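Side-chain contact in aldehyde dehydrogenase (Trypanosoma brucei, PDB 5MYP), which probably oxidises aldehydes to carboxylic acids with NAD+ as the electron acceptor, as members of the aldehyde dehydrogenase family generally do: residues H359-Q363 and E364-G368. Numbering follows the deposited sequence.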
loop_
_atom_site.group_PDB
_atom_site.type_symbol
_atom_site.label_atom_id
_atom_site.label_comp_id
_atom_site.label_asym_id
_atom_site.label_seq_id
_atom_site.Cartn_x
_atom_site.Cartn_y
_atom_site.Cartn_z
ATOM N N HIS A 359 -13.537 21.829 23.171
ATOM C CA HIS A 359 -12.991 23.029 22.514
ATOM C C HIS A 359 -12.113 22.616 21.326
ATOM O O HIS A 359 -11.432 21.588 21.406
ATOM C CB HIS A 359 -12.175 23.879 23.504
ATOM C CG HIS A 359 -11.721 25.201 22.949
ATOM N ND1 HIS A 359 -10.608 25.325 22.148
ATOM C CD2 HIS A 359 -12.220 26.452 23.085
ATOM C CE1 HIS A 359 -10.450 26.588 21.797
ATOM N NE2 HIS A 359 -11.412 27.295 22.360
ATOM N N PRO A 360 -12.129 23.408 20.225
ATOM C CA PRO A 360 -11.261 23.163 19.063
ATOM C C PRO A 360 -9.780 22.807 19.334
ATOM O O PRO A 360 -9.200 22.040 18.566
ATOM C CB PRO A 360 -11.359 24.478 18.293
ATOM C CG PRO A 360 -12.758 24.931 18.543
ATOM C CD PRO A 360 -13.137 24.453 19.923
ATOM N N VAL A 361 -9.189 23.339 20.405
ATOM C CA VAL A 361 -7.796 23.040 20.788
ATOM C C VAL A 361 -7.564 21.551 21.105
ATOM O O VAL A 361 -6.452 21.051 20.922
ATOM C CB VAL A 361 -7.312 23.922 21.978
ATOM C CG1 VAL A 361 -7.961 23.503 23.296
ATOM C CG2 VAL A 361 -5.790 23.894 22.100
ATOM N N MET A 362 -8.607 20.861 21.574
ATOM C CA MET A 362 -8.547 19.413 21.798
ATOM C C MET A 362 -9.390 18.586 20.814
ATOM O O MET A 362 -9.671 17.410 21.064
ATOM C CB MET A 362 -8.898 19.099 23.258
ATOM C CG MET A 362 -7.711 19.215 24.203
ATOM S SD MET A 362 -6.274 18.238 23.714
ATOM C CE MET A 362 -6.966 16.585 23.769
ATOM N N GLN A 363 -9.770 19.205 19.696
ATOM C CA GLN A 363 -10.403 18.518 18.571
ATOM C C GLN A 363 -9.544 18.509 17.305
ATOM O O GLN A 363 -9.608 17.553 16.537
ATOM C CB GLN A 363 -11.760 19.163 18.255
ATOM C CG GLN A 363 -12.802 19.014 19.353
ATOM C CD GLN A 363 -13.113 17.561 19.674
ATOM O OE1 GLN A 363 -13.603 16.812 18.827
ATOM N NE2 GLN A 363 -12.815 17.151 20.896
ATOM N N GLU A 364 -8.761 19.564 17.081
ATOM C CA GLU A 364 -7.943 19.711 15.876
ATOM C C GLU A 364 -6.458 19.541 16.198
ATOM O O GLU A 364 -6.029 19.778 17.327
ATOM C CB GLU A 364 -8.163 21.096 15.261
ATOM C CG GLU A 364 -9.620 21.438 14.955
ATOM C CD GLU A 364 -9.808 22.864 14.457
ATOM O OE1 GLU A 364 -8.813 23.528 14.085
ATOM O OE2 GLU A 364 -10.963 23.338 14.437
ATOM N N GLU A 365 -5.684 19.128 15.194
ATOM C CA GLU A 365 -4.222 19.133 15.281
ATOM C C GLU A 365 -3.771 20.568 15.523
ATOM O O GLU A 365 -4.092 21.458 14.738
ATOM C CB GLU A 365 -3.589 18.602 13.989
ATOM C CG GLU A 365 -2.062 18.652 13.950
ATOM C CD GLU A 365 -1.475 18.150 12.636
ATOM O OE1 GLU A 365 -2.123 18.316 11.582
ATOM O OE2 GLU A 365 -0.358 17.583 12.655
ATOM N N ILE A 366 -3.030 20.787 16.603
ATOM C CA ILE A 366 -2.634 22.137 16.994
ATOM C C ILE A 366 -1.606 22.695 16.005
ATOM O O ILE A 366 -1.799 23.783 15.442
ATOM C CB ILE A 366 -2.134 22.168 18.455
ATOM C CG1 ILE A 366 -3.300 21.807 19.390
ATOM C CG2 ILE A 366 -1.559 23.538 18.808
ATOM C CD1 ILE A 366 -2.956 21.736 20.857
ATOM N N PHE A 367 -0.532 21.934 15.784
ATOM C CA PHE A 367 0.526 22.304 14.841
ATOM C C PHE A 367 1.087 23.687 15.185
ATOM O O PHE A 367 1.199 24.575 14.339
ATOM C CB PHE A 367 0.003 22.230 13.398
ATOM C CG PHE A 367 1.039 21.801 12.404
ATOM C CD1 PHE A 367 1.443 20.476 12.346
ATOM C CD2 PHE A 367 1.608 22.714 11.522
ATOM C CE1 PHE A 367 2.403 20.067 11.434
ATOM C CE2 PHE A 367 2.563 22.300 10.602
ATOM C CZ PHE A 367 2.962 20.981 10.561
ATOM N N GLY A 368 1.421 23.852 16.458
ATOM C CA GLY A 368 1.871 25.133 16.974
ATOM C C GLY A 368 2.305 25.057 18.426
ATOM O O GLY A 368 2.304 23.978 19.016
#
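With chi1 at 72° Val361 sets CG1 between its backbone N and carbonyl carbon, which leaves CG2 anti to the nitrogen, and Ile366 carries CG1 beside its backbone N (chi1 -65°) with the chain extended beyond it; together these torsions lay the two side chains alongside each other, pointing the same way, with Val361 CG2 3.8 Å from Ile366 CD1. The same methyl of Ile366 also rests 3.6 Å from Val361 O. Branched, apolar residues suit this buried spot, where both pack on Pro372 of the following strand, while helix 319-328 adds Phe328 against Val361 and Leu325 against Ile366.

The chain reaches this pairing through a short 3-10 turn. Val361 N starts it off by donating to His359 ND1 at 3.0 Å, almost straight, so the imidazole occupies an N-H that the first turn leaves without a backbone acceptor. Pro360, between the two, suits the start of the turn, where no N-H is needed for a backbone bond. Its carbonyl does double duty: Pro360 O receives Gln363 N at 3.1 Å and Glu364 N at 2.9 Å. Glu364 then lays its aliphatic CB and CG beside that oxygen, and its OE1 forms a salt bridge with Arg324.

Lys227 NZ hydrogen-bonds to both Val361 O and Glu364 O, and Arg324 also holds the carbonyls of Glu365 and Ile366. Basic side chains thus satisfy backbone oxygens of an irregular loop, probably helping to fix the path that brings the Glu365 side chain about 5 Å from that of Cys259, one of two predicted active-site residues.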